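Non-structural polyprotein (Sindbis virus, PDB 4GUA) processes the viral replicase precursor as the nsP2 cysteine protease, joined here to the macro and zinc-binding domains of nsP3. Local coordinates at residues 169-174 against 294-299; 351-356 against 447-452; 541-546 against 598-603. All coordinates share one frame; numbering follows the deposited sequence.

How the contacts relate
The three contacts lie in different parts of the nsP2-nsP3 precursor fragment and follow one another along the chain. Contact 1 packs short helix 169-172 against the loop after strand 288-294. Contact 2 lies in the macro domain of nsP3. Contact 3 joins two loops of the zinc-binding domain. None touches another. Their centres are about 34 Å (1 and 2), 36 Å (1 and 3) and 39 Å (2 and 3) apart. In contact 3 the K601 side chain is about 11 Å from the zinc ion held by C605, C607, C630 and C648. Contacts 1 and 2 are buried packing; contact 3 is only partly buried.

Contact 1 of 3, residues 169-174 against 294-299; sequences KKFLNQ and ARPDCV
The CG corner of P296 points into one face of the F171 ring. P296 CG sits 3.5 Å from the ring centroid and only 9° off the ring normal. This is a CH-pi contact, with the carbon almost exactly above the centre of the six-membered ring. The F171 ring reaches it because its CG is anti to the backbone N (chi1 -176°), which carries the ring out from helix 169-172.

C298 comes in from a different direction. Its SG is 3.9 Å from F171 CB and 5.0 Å from the F171 ring centroid. The sulfur approaches obliquely, near the CB end of the ring. A294 CB approaches the CE1 flank, also obliquely, 4.3 Å from F171 CE1.

K170 is the more exposed partner. Its chain bends at chi2 and chi3 and crosses P296 obliquely, with K170 NZ 3.9 Å from P296 CB. The same NZ comes within 3.5 Å of D297 N, without a hydrogen bond. K170 NZ is 5.9 Å from D297 OD2, too far for a salt bridge, so any attraction between the two charges is probably long-range. P296 opens a type I turn that ends at V299. The turn sets P296 and C298 both toward the helix, while D297 between them stays at the surface.

The contact joins the short helix to the outermost part of the methyltransferase-like sheet. A294 ends edge strand 288-294 and pairs through its backbone with Y306 of strand 305-312. Y306 also meets the F171 ring, with planes at about 35°. F175 packs edge-to-face on the F171 ring. F226 of strand 224-227 touches both F171 and L172, so the helix lies against the sheet.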
loop_
_atom_site.group_PDB
_atom_site.type_symbol
_atom_site.label_atom_id
_atom_site.label_comp_id
_atom_site.label_asym_id
_atom_site.label_seq_id
_atom_site.Cartn_x
_atom_site.Cartn_y
_atom_site.Cartn_z
ATOM N N LYS A 169 21.903 -12.369 14.885
ATOM C CA LYS A 169 22.922 -11.335 15.050
ATOM C C LYS A 169 23.376 -10.746 13.712
ATOM O O LYS A 169 23.574 -9.538 13.608
ATOM C CB LYS A 169 24.131 -11.893 15.803
ATOM N N LYS A 170 23.517 -11.587 12.686
ATOM C CA LYS A 170 23.923 -11.110 11.362
ATOM C C LYS A 170 22.959 -10.026 10.884
ATOM O O LYS A 170 23.369 -9.039 10.272
ATOM C CB LYS A 170 23.962 -12.270 10.348
ATOM C CG LYS A 170 24.326 -11.860 8.899
ATOM C CD LYS A 170 23.494 -12.596 7.805
ATOM C CE LYS A 170 22.043 -12.048 7.650
ATOM N NZ LYS A 170 21.463 -12.291 6.283
ATOM N N PHE A 171 21.678 -10.212 11.189
ATOM C CA PHE A 171 20.635 -9.287 10.756
ATOM C C PHE A 171 20.608 -8.016 11.597
ATOM O O PHE A 171 20.546 -6.912 11.057
ATOM C CB PHE A 171 19.267 -9.979 10.793
ATOM C CG PHE A 171 18.145 -9.136 10.263
ATOM C CD1 PHE A 171 18.305 -8.380 9.118
ATOM C CD2 PHE A 171 16.922 -9.105 10.910
ATOM C CE1 PHE A 171 17.270 -7.601 8.633
ATOM C CE2 PHE A 171 15.881 -8.330 10.429
ATOM C CZ PHE A 171 16.055 -7.577 9.290
ATOM N N LEU A 172 20.662 -8.163 12.916
ATOM C CA LEU A 172 20.624 -7.003 13.801
ATOM C C LEU A 172 21.837 -6.096 13.592
ATOM O O LEU A 172 21.759 -4.889 13.833
ATOM C CB LEU A 172 20.513 -7.434 15.267
ATOM C CG LEU A 172 19.139 -7.964 15.700
ATOM C CD1 LEU A 172 19.116 -8.310 17.177
ATOM C CD2 LEU A 172 18.056 -6.950 15.396
ATOM N N ASN A 173 22.955 -6.669 13.151
ATOM C CA ASN A 173 24.152 -5.872 12.889
ATOM C C ASN A 173 23.989 -4.942 11.692
ATOM O O ASN A 173 24.785 -4.026 11.503
ATOM C CB ASN A 173 25.381 -6.765 12.700
ATOM C CG ASN A 173 25.914 -7.304 14.014
ATOM O OD1 ASN A 173 25.562 -6.811 15.086
ATOM N ND2 ASN A 173 26.765 -8.324 13.939
ATOM N N GLN A 174 22.950 -5.163 10.895
ATOM C CA GLN A 174 22.678 -4.283 9.767
ATOM C C GLN A 174 22.003 -2.992 10.216
ATOM O O GLN A 174 21.738 -2.104 9.405
ATOM C CB GLN A 174 21.829 -4.983 8.710
ATOM C CG GLN A 174 22.543 -6.127 8.034
ATOM C CD GLN A 174 23.021 -5.728 6.653
ATOM O OE1 GLN A 174 24.217 -5.513 6.439
ATOM N NE2 GLN A 174 22.087 -5.589 5.716
ATOM N N ALA A 294 12.884 -7.284 4.096
ATOM C CA ALA A 294 14.044 -8.152 4.006
ATOM C C ALA A 294 13.653 -9.562 4.413
ATOM O O ALA A 294 12.767 -9.750 5.245
ATOM C CB ALA A 294 15.147 -7.639 4.902
ATOM N N ARG A 295 14.311 -10.551 3.820
ATOM C CA ARG A 295 14.158 -11.925 4.265
ATOM C C ARG A 295 15.562 -12.458 4.519
ATOM O O ARG A 295 16.134 -13.149 3.690
ATOM C CB ARG A 295 13.346 -12.773 3.261
ATOM C CG ARG A 295 13.180 -14.231 3.693
ATOM C CD ARG A 295 12.022 -14.975 3.029
ATOM N NE ARG A 295 12.092 -15.009 1.575
ATOM C CZ ARG A 295 12.740 -15.933 0.868
ATOM N NH1 ARG A 295 13.401 -16.912 1.479
ATOM N NH2 ARG A 295 12.739 -15.877 -0.461
ATOM N N PRO A 296 16.117 -12.130 5.698
ATOM C CA PRO A 296 17.479 -12.532 6.039
ATOM C C PRO A 296 17.553 -14.015 6.321
ATOM O O PRO A 296 16.535 -14.699 6.267
ATOM C CB PRO A 296 17.780 -11.740 7.320
ATOM C CG PRO A 296 16.503 -11.069 7.730
ATOM C CD PRO A 296 15.404 -11.579 6.863
ATOM N N ASP A 297 18.751 -14.496 6.627
ATOM C CA ASP A 297 18.987 -15.917 6.809
ATOM C C ASP A 297 18.342 -16.427 8.098
ATOM O O ASP A 297 18.189 -17.632 8.281
ATOM C CB ASP A 297 20.497 -16.185 6.827
ATOM C CG ASP A 297 20.841 -17.647 6.586
ATOM O OD1 ASP A 297 20.074 -18.339 5.883
ATOM O OD2 ASP A 297 21.882 -18.105 7.109
ATOM N N CYS A 298 17.927 -15.512 8.970
ATOM C CA CYS A 298 17.435 -15.896 10.294
ATOM C C CYS A 298 15.936 -16.183 10.332
ATOM O O CYS A 298 15.370 -16.384 11.404
ATOM C CB CYS A 298 17.779 -14.831 11.337
ATOM S SG CYS A 298 17.033 -13.222 11.053
ATOM N N VAL A 299 15.293 -16.176 9.169
ATOM C CA VAL A 299 13.887 -16.550 9.081
ATOM C C VAL A 299 13.722 -18.054 9.297
ATOM O O VAL A 299 14.646 -18.826 9.062
ATOM C CB VAL A 299 13.284 -16.160 7.717
ATOM C CG1 VAL A 299 13.319 -14.656 7.540
ATOM C CG2 VAL A 299 14.024 -16.841 6.582
#

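Contact 2 of 3, residues 351-356 against 447-452; sequences ENIADC and AIPLLS
A447 CB meets two side chains of the opposite loop, I353 and C356. I353 CG1 is 4.1 Å from A447 CB, and C356 CB is 3.9 Å from the same methyl. C356 SG is 4.0 Å from A447 CB. I353 reaches further along the strand: its extended chain (chi1 -159°, chi2 175°) puts CD1 4.3 Å from P449 CD. The contact is apolar throughout and all five touching residues are buried.

The loop holds its own shape. C356 N bonds to I353 O at 2.9 Å, closing the 3-10 segment that presents both side chains on one side. Before it, N352 makes an Asx turn, its OD1 accepting from A354 N at 3.1 Å. The donor stands above the carbonyl plane. Exposed D355 forms a salt bridge with R382.

This is core packing of the macro domain. A447 lies in strand 445-448, an inner strand of the sheet that pairs with strands 360-364 and 480-484. I353 and C356 also touch V361 and Y484 on those neighbours. V375 of helix 375-382 packs on I353 and P449, whereas I448 touches Y431 of helix 420-440.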
loop_
_atom_site.group_PDB
_atom_site.type_symbol
_atom_site.label_atom_id
_atom_site.label_comp_id
_atom_site.label_asym_id
_atom_site.label_seq_id
_atom_site.Cartn_x
_atom_site.Cartn_y
_atom_site.Cartn_z
ATOM N N GLU A 351 31.108 16.670 -9.656
ATOM C CA GLU A 351 31.837 16.157 -10.813
ATOM C C GLU A 351 30.973 16.089 -12.073
ATOM O O GLU A 351 29.780 16.387 -12.047
ATOM C CB GLU A 351 32.356 14.748 -10.508
ATOM C CG GLU A 351 33.109 14.609 -9.191
ATOM C CD GLU A 351 34.602 14.844 -9.335
ATOM O OE1 GLU A 351 35.086 14.970 -10.482
ATOM O OE2 GLU A 351 35.295 14.900 -8.296
ATOM N N ASN A 352 31.603 15.711 -13.181
ATOM C CA ASN A 352 30.894 15.457 -14.427
ATOM C C ASN A 352 30.155 14.129 -14.336
ATOM O O ASN A 352 30.764 13.086 -14.087
ATOM C CB ASN A 352 31.876 15.429 -15.599
ATOM C CG ASN A 352 31.197 15.141 -16.925
ATOM O OD1 ASN A 352 29.968 15.089 -17.007
ATOM N ND2 ASN A 352 31.996 14.939 -17.968
ATOM N N ILE A 353 28.845 14.163 -14.542
ATOM C CA ILE A 353 28.019 12.981 -14.338
ATOM C C ILE A 353 28.390 11.850 -15.296
ATOM O O ILE A 353 28.158 10.677 -14.997
ATOM C CB ILE A 353 26.514 13.314 -14.479
ATOM C CG1 ILE A 353 25.665 12.257 -13.774
ATOM C CG2 ILE A 353 26.121 13.445 -15.948
ATOM C CD1 ILE A 353 24.179 12.567 -13.771
ATOM N N ALA A 354 28.980 12.194 -16.436
ATOM C CA ALA A 354 29.379 11.182 -17.411
ATOM C C ALA A 354 30.360 10.190 -16.798
ATOM O O ALA A 354 30.468 9.046 -17.246
ATOM C CB ALA A 354 29.993 11.836 -18.636
ATOM N N ASP A 355 31.067 10.630 -15.765
ATOM C CA ASP A 355 32.084 9.799 -15.132
ATOM C C ASP A 355 31.545 9.007 -13.934
ATOM O O ASP A 355 32.309 8.354 -13.219
ATOM C CB ASP A 355 33.289 10.659 -14.723
ATOM C CG ASP A 355 34.141 11.087 -15.919
ATOM O OD1 ASP A 355 34.384 10.242 -16.811
ATOM O OD2 ASP A 355 34.571 12.262 -15.963
ATOM N N CYS A 356 30.237 9.062 -13.714
ATOM C CA CYS A 356 29.640 8.435 -12.537
ATOM C C CYS A 356 29.961 6.940 -12.417
ATOM O O CYS A 356 30.086 6.229 -13.419
ATOM C CB CYS A 356 28.121 8.650 -12.529
ATOM S SG CYS A 356 27.212 7.837 -13.863
ATOM N N ALA A 447 22.791 7.779 -10.382
ATOM C CA ALA A 447 23.234 9.162 -10.498
ATOM C C ALA A 447 22.133 9.931 -11.182
ATOM O O ALA A 447 21.651 9.516 -12.234
ATOM C CB ALA A 447 24.509 9.252 -11.311
ATOM N N ILE A 448 21.741 11.055 -10.594
ATOM C CA ILE A 448 20.622 11.819 -11.120
ATOM C C ILE A 448 20.849 13.324 -10.962
ATOM O O ILE A 448 21.389 13.775 -9.953
ATOM C CB ILE A 448 19.336 11.383 -10.402
ATOM C CG1 ILE A 448 18.147 12.228 -10.832
ATOM C CG2 ILE A 448 19.520 11.464 -8.896
ATOM C CD1 ILE A 448 16.842 11.697 -10.301
ATOM N N PRO A 449 20.450 14.108 -11.971
ATOM C CA PRO A 449 20.512 15.566 -11.893
ATOM C C PRO A 449 19.192 16.127 -11.391
ATOM O O PRO A 449 18.255 15.355 -11.205
ATOM C CB PRO A 449 20.724 15.960 -13.351
ATOM C CG PRO A 449 19.921 14.958 -14.094
ATOM C CD PRO A 449 20.040 13.664 -13.314
ATOM N N LEU A 450 19.092 17.438 -11.207
ATOM C CA LEU A 450 17.823 18.013 -10.797
ATOM C C LEU A 450 17.062 18.408 -12.047
ATOM O O LEU A 450 17.431 19.355 -12.736
ATOM C CB LEU A 450 18.024 19.227 -9.891
ATOM C CG LEU A 450 18.693 18.977 -8.538
ATOM C CD1 LEU A 450 18.685 20.248 -7.701
ATOM C CD2 LEU A 450 18.010 17.852 -7.791
ATOM N N LEU A 451 15.985 17.687 -12.325
ATOM C CA LEU A 451 15.220 17.908 -13.538
ATOM C C LEU A 451 14.594 19.293 -13.549
ATOM O O LEU A 451 14.176 19.814 -12.513
ATOM C CB LEU A 451 14.140 16.835 -13.678
ATOM C CG LEU A 451 14.665 15.396 -13.759
ATOM C CD1 LEU A 451 13.524 14.398 -13.868
ATOM C CD2 LEU A 451 15.614 15.226 -14.938
ATOM N N SER A 452 14.560 19.887 -14.738
ATOM C CA SER A 452 13.879 21.158 -14.980
ATOM C C SER A 452 14.468 22.333 -14.219
ATOM O O SER A 452 13.763 23.308 -13.971
ATOM C CB SER A 452 12.391 21.051 -14.620
ATOM O OG SER A 452 11.726 20.070 -15.393
#

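Contact 3 of 3, residues 541-546 against 598-603; sequences YSYFEG and SPPKTL
Y541 and K601 form a single beta bridge between two loops of the nsP3 zinc-binding domain, their CA atoms 4.2 Å apart. The touching parts run at 84° to each other. The Y541 ring crosses K601 obliquely, with CD1 3.7 Å from K601 CB, while Y541 CB packs on P599 CB. The lysine chain then leads away, and its NZ bonds to P656 O.

S542 makes the one hydrogen bond between the segments. Its N donates to P600 O, nearly in line with the carbonyl, at 3.1 Å. T602 CG2 lies against the same residue, 3.7 Å from S542 CB. This methyl stands anti to the threonine's carbonyl carbon, which turns it to S542 and F544 and leaves OG1 to bond to W520 O.

Y543 lays one ring face over the two prolines. P599 CA is 3.8 Å from the ring centroid and P600 CD 4.2 Å, both displaced toward the rim, 22° and 25° off the normal. These are CH-pi contacts. The ring passes obliquely over P599 and at about a right angle to P600. Its hydroxyl bonds to S597 OG, just before the second segment. A sulfate ion, probably from the crystallisation liquor, lies about 4 Å from this side chain.

F544 meets the same T602 methyl, its ring oblique to it, and also touches P613 at the start of helix 613-621. S542 folds the chain here into an ST turn, its OG accepting from F544 N. The turn leaves F544 CZ 3.6 Å from T602 CG2.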
loop_
_atom_site.group_PDB
_atom_site.type_symbol
_atom_site.label_atom_id
_atom_site.label_comp_id
_atom_site.label_asym_id
_atom_site.label_seq_id
_atom_site.Cartn_x
_atom_site.Cartn_y
_atom_site.Cartn_z
ATOM N N TYR A 541 -6.663 4.950 -1.321
ATOM C CA TYR A 541 -7.466 4.098 -2.199
ATOM C C TYR A 541 -8.628 3.486 -1.426
ATOM O O TYR A 541 -8.466 3.043 -0.294
ATOM C CB TYR A 541 -6.609 2.967 -2.789
ATOM C CG TYR A 541 -5.277 3.410 -3.357
ATOM C CD1 TYR A 541 -5.178 3.863 -4.665
ATOM C CD2 TYR A 541 -4.119 3.353 -2.594
ATOM C CE1 TYR A 541 -3.965 4.261 -5.193
ATOM C CE2 TYR A 541 -2.896 3.750 -3.116
ATOM C CZ TYR A 541 -2.825 4.203 -4.414
ATOM O OH TYR A 541 -1.617 4.600 -4.942
ATOM N N SER A 542 -9.804 3.462 -2.027
ATOM C CA SER A 542 -10.942 2.819 -1.386
ATOM C C SER A 542 -11.996 2.382 -2.400
ATOM O O SER A 542 -12.113 2.967 -3.477
ATOM C CB SER A 542 -11.570 3.770 -0.368
ATOM O OG SER A 542 -12.516 3.087 0.428
ATOM N N TYR A 543 -12.757 1.348 -2.056
ATOM C CA TYR A 543 -13.942 0.994 -2.834
ATOM C C TYR A 543 -15.211 1.667 -2.292
ATOM O O TYR A 543 -16.270 1.585 -2.914
ATOM C CB TYR A 543 -14.146 -0.516 -2.857
ATOM C CG TYR A 543 -13.216 -1.257 -3.789
ATOM C CD1 TYR A 543 -13.473 -1.305 -5.152
ATOM C CD2 TYR A 543 -12.106 -1.941 -3.307
ATOM C CE1 TYR A 543 -12.649 -1.985 -6.001
ATOM C CE2 TYR A 543 -11.277 -2.625 -4.153
ATOM C CZ TYR A 543 -11.553 -2.647 -5.502
ATOM O OH TYR A 543 -10.733 -3.330 -6.370
ATOM N N PHE A 544 -15.110 2.303 -1.125
ATOM C CA PHE A 544 -16.245 2.997 -0.532
ATOM C C PHE A 544 -17.427 2.075 -0.297
ATOM O O PHE A 544 -18.579 2.508 -0.353
ATOM C CB PHE A 544 -16.670 4.182 -1.404
ATOM C CG PHE A 544 -15.665 5.278 -1.430
ATOM C CD1 PHE A 544 -15.664 6.246 -0.442
ATOM C CD2 PHE A 544 -14.689 5.320 -2.412
ATOM C CE1 PHE A 544 -14.718 7.252 -0.440
ATOM C CE2 PHE A 544 -13.741 6.324 -2.420
ATOM C CZ PHE A 544 -13.753 7.290 -1.432
ATOM N N GLU A 545 -17.149 0.801 -0.047
ATOM C CA GLU A 545 -18.214 -0.126 0.299
ATOM C C GLU A 545 -18.911 0.369 1.566
ATOM O O GLU A 545 -18.264 0.882 2.476
ATOM C CB GLU A 545 -17.669 -1.543 0.486
ATOM C CG GLU A 545 -16.817 -1.754 1.725
ATOM C CD GLU A 545 -15.317 -1.625 1.465
ATOM O OE1 GLU A 545 -14.921 -0.903 0.528
ATOM O OE2 GLU A 545 -14.532 -2.251 2.212
ATOM N N GLY A 546 -20.231 0.226 1.616
ATOM C CA GLY A 546 -21.010 0.738 2.728
ATOM C C GLY A 546 -21.527 2.142 2.469
ATOM O O GLY A 546 -22.246 2.715 3.289
ATOM N N SER A 598 -8.439 -3.337 -8.467
ATOM C CA SER A 598 -7.742 -2.597 -7.425
ATOM C C SER A 598 -8.581 -1.399 -6.988
ATOM O O SER A 598 -9.320 -0.823 -7.790
ATOM C CB SER A 598 -6.391 -2.106 -7.933
ATOM O OG SER A 598 -5.554 -3.193 -8.284
ATOM N N PRO A 599 -8.476 -1.024 -5.706
ATOM C CA PRO A 599 -9.237 0.115 -5.183
ATOM C C PRO A 599 -8.916 1.422 -5.903
ATOM O O PRO A 599 -7.744 1.768 -6.035
ATOM C CB PRO A 599 -8.791 0.190 -3.719
ATOM C CG PRO A 599 -7.509 -0.554 -3.656
ATOM C CD PRO A 599 -7.623 -1.635 -4.676
ATOM N N PRO A 600 -9.949 2.144 -6.363
ATOM C CA PRO A 600 -9.685 3.400 -7.073
ATOM C C PRO A 600 -9.045 4.394 -6.125
ATOM O O PRO A 600 -9.341 4.354 -4.930
ATOM C CB PRO A 600 -11.071 3.894 -7.489
ATOM C CG PRO A 600 -12.045 2.839 -7.115
ATOM C CD PRO A 600 -11.348 1.702 -6.463
ATOM N N LYS A 601 -8.192 5.276 -6.629
ATOM C CA LYS A 601 -7.612 6.277 -5.756
ATOM C C LYS A 601 -8.679 7.289 -5.354
ATOM O O LYS A 601 -9.505 7.698 -6.168
ATOM C CB LYS A 601 -6.377 6.947 -6.378
ATOM C CG LYS A 601 -6.576 7.678 -7.667
ATOM C CD LYS A 601 -5.240 8.242 -8.142
ATOM C CE LYS A 601 -4.426 7.232 -8.911
ATOM N NZ LYS A 601 -4.360 7.605 -10.357
ATOM N N THR A 602 -8.650 7.669 -4.079
ATOM C CA THR A 602 -9.611 8.604 -3.505
ATOM C C THR A 602 -9.219 10.066 -3.673
ATOM O O THR A 602 -10.032 10.954 -3.442
ATOM C CB THR A 602 -9.739 8.373 -1.989
ATOM O OG1 THR A 602 -8.467 8.603 -1.373
ATOM C CG2 THR A 602 -10.177 6.954 -1.686
ATOM N N LEU A 603 -7.977 10.325 -4.061
ATOM C CA LEU A 603 -7.486 11.693 -4.099
ATOM C C LEU A 603 -6.556 11.933 -5.289
ATOM O O LEU A 603 -5.376 12.223 -5.112
ATOM C CB LEU A 603 -6.750 11.982 -2.794
ATOM C CG LEU A 603 -6.608 13.445 -2.400
ATOM C CD1 LEU A 603 -7.963 13.996 -1.964
ATOM C CD2 LEU A 603 -5.564 13.597 -1.303
#